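Side-chain contacts in alcohol dehydrogenase IV (Corynebacterium glutamicum, PDB 3IV7), which probably reduces maleylacetate with a nicotinamide cofactor, as a member of the iron-containing alcohol dehydrogenase family: residues N129-T134 with R138-V143; V69-I74 with T251-H256. All blocks are in the same frame, centred on the assembly; numbering follows the deposited sequence. Where two conformers were deposited one is given.

Interaction 1. Residues N129-T134 with R138-V143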
loop_
_atom_site.group_PDB
_atom_site.type_symbol
_atom_site.label_atom_id
_atom_site.label_comp_id
_atom_site.label_asym_id
_atom_site.label_seq_id
_atom_site.Cartn_x
_atom_site.Cartn_y
_atom_site.Cartn_z
ATOM N N ASN A 129 -12.708 5.142 2.829
ATOM C CA ASN A 129 -13.973 4.471 2.904
ATOM C C ASN A 129 -14.848 5.148 3.932
ATOM O O ASN A 129 -15.699 4.522 4.522
ATOM C CB ASN A 129 -13.772 3.013 3.273
ATOM C CG ASN A 129 -12.938 2.828 4.540
ATOM O OD1 ASN A 129 -12.498 3.797 5.169
ATOM N ND2 ASN A 129 -12.629 1.581 4.845
ATOM N N VAL A 130 -14.611 6.444 4.130
ATOM C CA VAL A 130 -15.343 7.261 5.092
ATOM C C VAL A 130 -16.383 8.081 4.358
ATOM O O VAL A 130 -16.078 8.742 3.325
ATOM C CB VAL A 130 -14.382 8.224 5.854
ATOM C CG1 VAL A 130 -15.182 9.232 6.761
ATOM C CG2 VAL A 130 -13.369 7.409 6.684
ATOM N N TRP A 131 -17.608 8.026 4.867
ATOM C CA TRP A 131 -18.724 8.816 4.346
ATOM C C TRP A 131 -19.166 9.825 5.380
ATOM O O TRP A 131 -18.890 9.666 6.541
ATOM C CB TRP A 131 -19.912 7.903 3.992
ATOM C CG TRP A 131 -20.418 7.066 5.109
ATOM C CD1 TRP A 131 -20.084 5.773 5.368
ATOM C CD2 TRP A 131 -21.356 7.444 6.112
ATOM N NE1 TRP A 131 -20.753 5.318 6.464
ATOM C CE2 TRP A 131 -21.548 6.319 6.944
ATOM C CE3 TRP A 131 -22.042 8.633 6.409
ATOM C CZ2 TRP A 131 -22.406 6.339 8.053
ATOM C CZ3 TRP A 131 -22.919 8.651 7.476
ATOM C CH2 TRP A 131 -23.075 7.515 8.314
ATOM N N GLY A 132 -19.864 10.856 4.927
ATOM C CA GLY A 132 -20.427 11.846 5.791
ATOM C C GLY A 132 -21.800 12.263 5.332
ATOM O O GLY A 132 -22.095 12.310 4.119
ATOM N N LEU A 133 -22.661 12.514 6.300
ATOM C CA LEU A 133 -23.997 12.985 6.046
ATOM C C LEU A 133 -24.405 13.977 7.102
ATOM O O LEU A 133 -24.028 13.831 8.271
ATOM C CB LEU A 133 -24.977 11.814 6.082
ATOM C CG LEU A 133 -24.875 10.791 4.954
ATOM C CD1 LEU A 133 -25.731 9.578 5.280
ATOM C CD2 LEU A 133 -25.298 11.436 3.597
ATOM N N THR A 134 -25.263 14.927 6.718
ATOM C CA THR A 134 -25.854 15.842 7.653
ATOM C C THR A 134 -27.357 15.686 7.688
ATOM O O THR A 134 -28.045 15.870 6.677
ATOM C CB THR A 134 -25.478 17.303 7.348
ATOM O OG1 THR A 134 -24.046 17.426 7.373
ATOM C CG2 THR A 134 -26.070 18.221 8.401
ATOM N N ARG A 138 -27.137 17.783 12.170
ATOM C CA ARG A 138 -26.087 16.994 12.777
ATOM C C ARG A 138 -25.313 16.305 11.698
ATOM O O ARG A 138 -25.895 15.639 10.854
ATOM C CB ARG A 138 -26.726 15.956 13.729
ATOM C CG ARG A 138 -25.793 14.865 14.281
ATOM C CD ARG A 138 -26.508 14.150 15.398
ATOM N NE ARG A 138 -25.888 12.909 15.843
ATOM C CZ ARG A 138 -26.112 11.707 15.304
ATOM N NH1 ARG A 138 -26.835 11.576 14.193
ATOM N NH2 ARG A 138 -25.582 10.633 15.863
ATOM N N LYS A 139 -23.992 16.501 11.706
ATOM C CA LYS A 139 -23.121 15.908 10.748
ATOM C C LYS A 139 -22.436 14.740 11.405
ATOM O O LYS A 139 -21.939 14.860 12.500
ATOM C CB LYS A 139 -22.077 16.956 10.304
ATOM C CG LYS A 139 -20.900 16.403 9.509
ATOM C CD LYS A 139 -21.245 16.094 8.069
ATOM C CE LYS A 139 -19.978 15.858 7.232
ATOM N NZ LYS A 139 -19.178 14.724 7.752
ATOM N N THR A 140 -22.444 13.592 10.770
ATOM C CA THR A 140 -21.664 12.478 11.280
ATOM C C THR A 140 -20.944 11.822 10.147
ATOM O O THR A 140 -21.241 12.095 8.976
ATOM C CB THR A 140 -22.555 11.428 12.036
ATOM O OG1 THR A 140 -23.321 10.703 11.098
ATOM C CG2 THR A 140 -23.478 12.119 13.035
ATOM N N THR A 141 -19.966 10.990 10.496
ATOM C CA THR A 141 -19.205 10.239 9.537
ATOM C C THR A 141 -19.156 8.801 9.956
ATOM O O THR A 141 -19.253 8.472 11.137
ATOM C CB THR A 141 -17.726 10.710 9.452
ATOM O OG1 THR A 141 -17.134 10.622 10.750
ATOM C CG2 THR A 141 -17.639 12.141 8.930
ATOM N N GLY A 142 -19.006 7.941 8.996
ATOM C CA GLY A 142 -18.924 6.539 9.271
ATOM C C GLY A 142 -18.082 5.876 8.231
ATOM O O GLY A 142 -17.580 6.527 7.320
ATOM N N VAL A 143 -17.945 4.586 8.359
ATOM C CA VAL A 143 -17.135 3.829 7.459
ATOM C C VAL A 143 -17.973 2.791 6.750
ATOM O O VAL A 143 -18.802 2.144 7.360
ATOM C CB VAL A 143 -16.011 3.133 8.220
ATOM C CG1 VAL A 143 -15.350 2.081 7.354
ATOM C CG2 VAL A 143 -14.998 4.182 8.711
HETATM O O HOH W 1 -21.394 2.556 7.516
HETATM O O HOH W 2 -25.548 11.969 10.314
#

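Interaction 2. Residues V69-I74 with T251-H256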
loop_
_atom_site.group_PDB
_atom_site.type_symbol
_atom_site.label_atom_id
_atom_site.label_comp_id
_atom_site.label_asym_id
_atom_site.label_seq_id
_atom_site.Cartn_x
_atom_site.Cartn_y
_atom_site.Cartn_z
ATOM N N VAL A 69 -23.536 19.749 -2.479
ATOM C CA VAL A 69 -23.742 20.644 -1.326
ATOM C C VAL A 69 -22.824 20.211 -0.204
ATOM O O VAL A 69 -22.736 19.039 0.109
ATOM C CB VAL A 69 -25.225 20.615 -0.880
ATOM C CG1 VAL A 69 -25.492 21.601 0.301
ATOM C CG2 VAL A 69 -26.100 20.963 -2.032
HETATM N N MSE A 70 -22.078 21.147 0.354
HETATM C CA MSE A 70 -21.155 20.911 1.480
HETATM C C MSE A 70 -21.832 20.132 2.623
HETATM O O MSE A 70 -23.038 20.391 2.929
HETATM C CB MSE A 70 -20.703 22.288 2.023
HETATM C CG MSE A 70 -19.579 22.235 3.031
HETATM SE SE MSE A 70 -19.025 24.022 3.624
HETATM C CE MSE A 70 -20.754 24.722 4.234
ATOM N N HIS A 71 -21.101 19.236 3.249
ATOM C CA HIS A 71 -21.565 18.414 4.408
ATOM C C HIS A 71 -22.610 17.330 4.025
ATOM O O HIS A 71 -23.143 16.643 4.901
ATOM C CB HIS A 71 -22.100 19.300 5.547
ATOM C CG HIS A 71 -21.182 20.415 5.938
ATOM N ND1 HIS A 71 -19.893 20.201 6.370
ATOM C CD2 HIS A 71 -21.399 21.754 6.044
ATOM C CE1 HIS A 71 -19.333 21.363 6.671
ATOM N NE2 HIS A 71 -20.227 22.322 6.483
ATOM N N VAL A 72 -22.879 17.194 2.728
ATOM C CA VAL A 72 -23.840 16.215 2.179
ATOM C C VAL A 72 -25.109 16.059 3.021
ATOM O O VAL A 72 -25.236 15.115 3.803
ATOM C CB VAL A 72 -23.174 14.820 1.922
ATOM C CG1 VAL A 72 -24.055 13.943 0.976
ATOM C CG2 VAL A 72 -21.789 14.992 1.307
ATOM N N PRO A 73 -26.049 17.015 2.873
ATOM C CA PRO A 73 -27.324 16.900 3.535
ATOM C C PRO A 73 -28.019 15.665 3.066
ATOM O O PRO A 73 -27.939 15.331 1.893
ATOM C CB PRO A 73 -28.094 18.152 3.063
ATOM C CG PRO A 73 -27.019 19.138 2.711
ATOM C CD PRO A 73 -25.891 18.309 2.177
ATOM N N ILE A 74 -28.748 15.022 3.970
ATOM C CA ILE A 74 -29.406 13.787 3.677
ATOM C C ILE A 74 -30.426 13.963 2.574
ATOM O O ILE A 74 -30.579 13.082 1.742
ATOM C CB ILE A 74 -30.087 13.172 4.946
ATOM C CG1 ILE A 74 -30.650 11.763 4.624
ATOM C CG2 ILE A 74 -31.224 14.103 5.471
ATOM C CD1 ILE A 74 -29.592 10.759 4.041
ATOM N N THR A 251 -19.699 21.400 14.296
ATOM C CA THR A 251 -20.420 22.188 15.268
ATOM C C THR A 251 -20.291 23.680 15.042
ATOM O O THR A 251 -21.236 24.430 15.293
ATOM C CB THR A 251 -19.913 21.876 16.669
ATOM O OG1 THR A 251 -19.912 20.452 16.870
ATOM C CG2 THR A 251 -20.782 22.574 17.731
ATOM N N PHE A 252 -19.122 24.130 14.584
ATOM C CA PHE A 252 -18.900 25.574 14.414
ATOM C C PHE A 252 -18.848 25.999 12.981
ATOM O O PHE A 252 -18.611 27.150 12.692
ATOM C CB PHE A 252 -17.625 25.982 15.126
ATOM C CG PHE A 252 -17.668 25.740 16.575
ATOM C CD1 PHE A 252 -17.314 24.512 17.090
ATOM C CD2 PHE A 252 -18.099 26.719 17.433
ATOM C CE1 PHE A 252 -17.367 24.280 18.425
ATOM C CE2 PHE A 252 -18.157 26.485 18.776
ATOM C CZ PHE A 252 -17.776 25.270 19.273
ATOM N N ASN A 253 -19.035 25.053 12.081
ATOM C CA ASN A 253 -19.013 25.324 10.647
ATOM C C ASN A 253 -17.816 26.146 10.168
ATOM O O ASN A 253 -17.947 26.988 9.292
ATOM C CB ASN A 253 -20.322 25.990 10.206
ATOM C CG ASN A 253 -20.566 25.859 8.674
ATOM O OD1 ASN A 253 -20.178 24.867 8.047
ATOM N ND2 ASN A 253 -21.196 26.864 8.094
ATOM N N LEU A 254 -16.634 25.873 10.717
ATOM C CA LEU A 254 -15.422 26.568 10.248
ATOM C C LEU A 254 -15.042 25.966 8.902
ATOM O O LEU A 254 -15.386 24.835 8.631
ATOM C CB LEU A 254 -14.269 26.411 11.248
ATOM C CG LEU A 254 -14.451 27.015 12.629
ATOM C CD1 LEU A 254 -13.104 27.026 13.383
ATOM C CD2 LEU A 254 -15.038 28.414 12.521
ATOM N N PRO A 255 -14.358 26.740 8.043
ATOM C CA PRO A 255 -14.010 26.202 6.714
ATOM C C PRO A 255 -13.049 25.018 6.839
ATOM O O PRO A 255 -12.120 25.053 7.648
ATOM C CB PRO A 255 -13.365 27.394 5.996
ATOM C CG PRO A 255 -13.203 28.442 7.011
ATOM C CD PRO A 255 -14.122 28.181 8.133
ATOM N N HIS A 256 -13.290 23.992 6.033
ATOM C CA HIS A 256 -12.632 22.720 6.175
ATOM C C HIS A 256 -11.093 22.751 6.005
ATOM O O HIS A 256 -10.399 22.449 6.921
ATOM C CB HIS A 256 -13.259 21.706 5.218
ATOM C CG HIS A 256 -12.590 20.374 5.236
ATOM N ND1 HIS A 256 -12.995 19.359 6.071
ATOM C CD2 HIS A 256 -11.515 19.900 4.555
ATOM C CE1 HIS A 256 -12.229 18.293 5.872
ATOM N NE2 HIS A 256 -11.327 18.593 4.952
#

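Interaction 1. Residues N129-T134 with R138-V143
With chi1 at 57°, Trp131 holds CG between its own backbone N and carbonyl carbon. This turns the indole back across the hairpin, so that one face lies flat over Gly142. The CA of Gly142 sits 3.8 Å from the centroid of the five-membered ring of Trp131, a CH-pi contact over the face. On the other face of the sheet, Lys139 has CG anti to its backbone N (chi1 168°), and bends at chi2 and chi4 carry the chain across Thr134 at about a right angle, toward Gly132. Lys139 CD passes 3.2 Å from Thr134 OG1, whose hydrogen-bond partner is the carbonyl of His71. Two antiparallel hydrogen-bonded pairs, Trp131 with Gly142 and Leu133 with Thr140, tie the strands. In the second, Leu133 N lies 3.1 Å from Thr140 O, nearly on the line of the carbonyl. One water accepts from Trp131 NE1 at 3.0 Å and donates to Val143 O at 2.6 Å. A second joins Leu133 O to Thr140 OG1. The indole N-H is thus satisfied by water, while the ring rests on the main chain of Gly142, close because that residue has no side chain.

Interaction 2. Residues V69-I74 with T251-H256
His71 and Asn253 cross obliquely between two loops, their ring and amide planes 61° apart. The imidazole donates from NE2 to Asn253 OD1 over 3.0 Å. NE2 lies nearly in line with the amide C=O, but the bond is bent at the hydrogen, to 145°. The oxygen also stands somewhat out of the ring plane, near the ring edge. Asn253 reaches across because its CG is anti to the backbone N (chi1 -160°). The positive phi of Asn253 marks where the chain turns out of the preceding helix. In the conformer given, CG of Met70, a selenomethionine, lies over one face of the His71 ring; this and the approach of its methyl to Asn253 are doubtful, as a second conformer exists. Only 98 Å² is buried between the segments, and one hydrogen bond joins them. Met70 and His71 are the central residues of a type II beta turn from Val69 to Val72, which leads into helix 74-86. Asn253 lies between helices 240-250 and 256-271. The contact therefore bridges the two halves of the iron-containing alcohol dehydrogenase fold, the parallel-sheet N-terminal part and the helical C-terminal part.

In the fold
Both contacts lie at the surface, with no buried residue among those that touch, and their centres are about 11 Å apart. Interaction 1 joins neighbouring strands of one hairpin and buries 541 Å² through main-chain pairing and the indole of Trp131 laid over Gly142. Interaction 2 joins loops 177 residues apart, with far less area and one side-chain bond. In sequence the hairpin is nested inside the span that interaction 2 closes. The two also touch directly. Thr134 N probably bonds to Val72 O, while Leu133 CD2 packs near that same oxygen. The turn that presents His71 is therefore fastened to the hairpin on the N-terminal side. Met109 of helix 98-111 packs against Trp131 and Leu133.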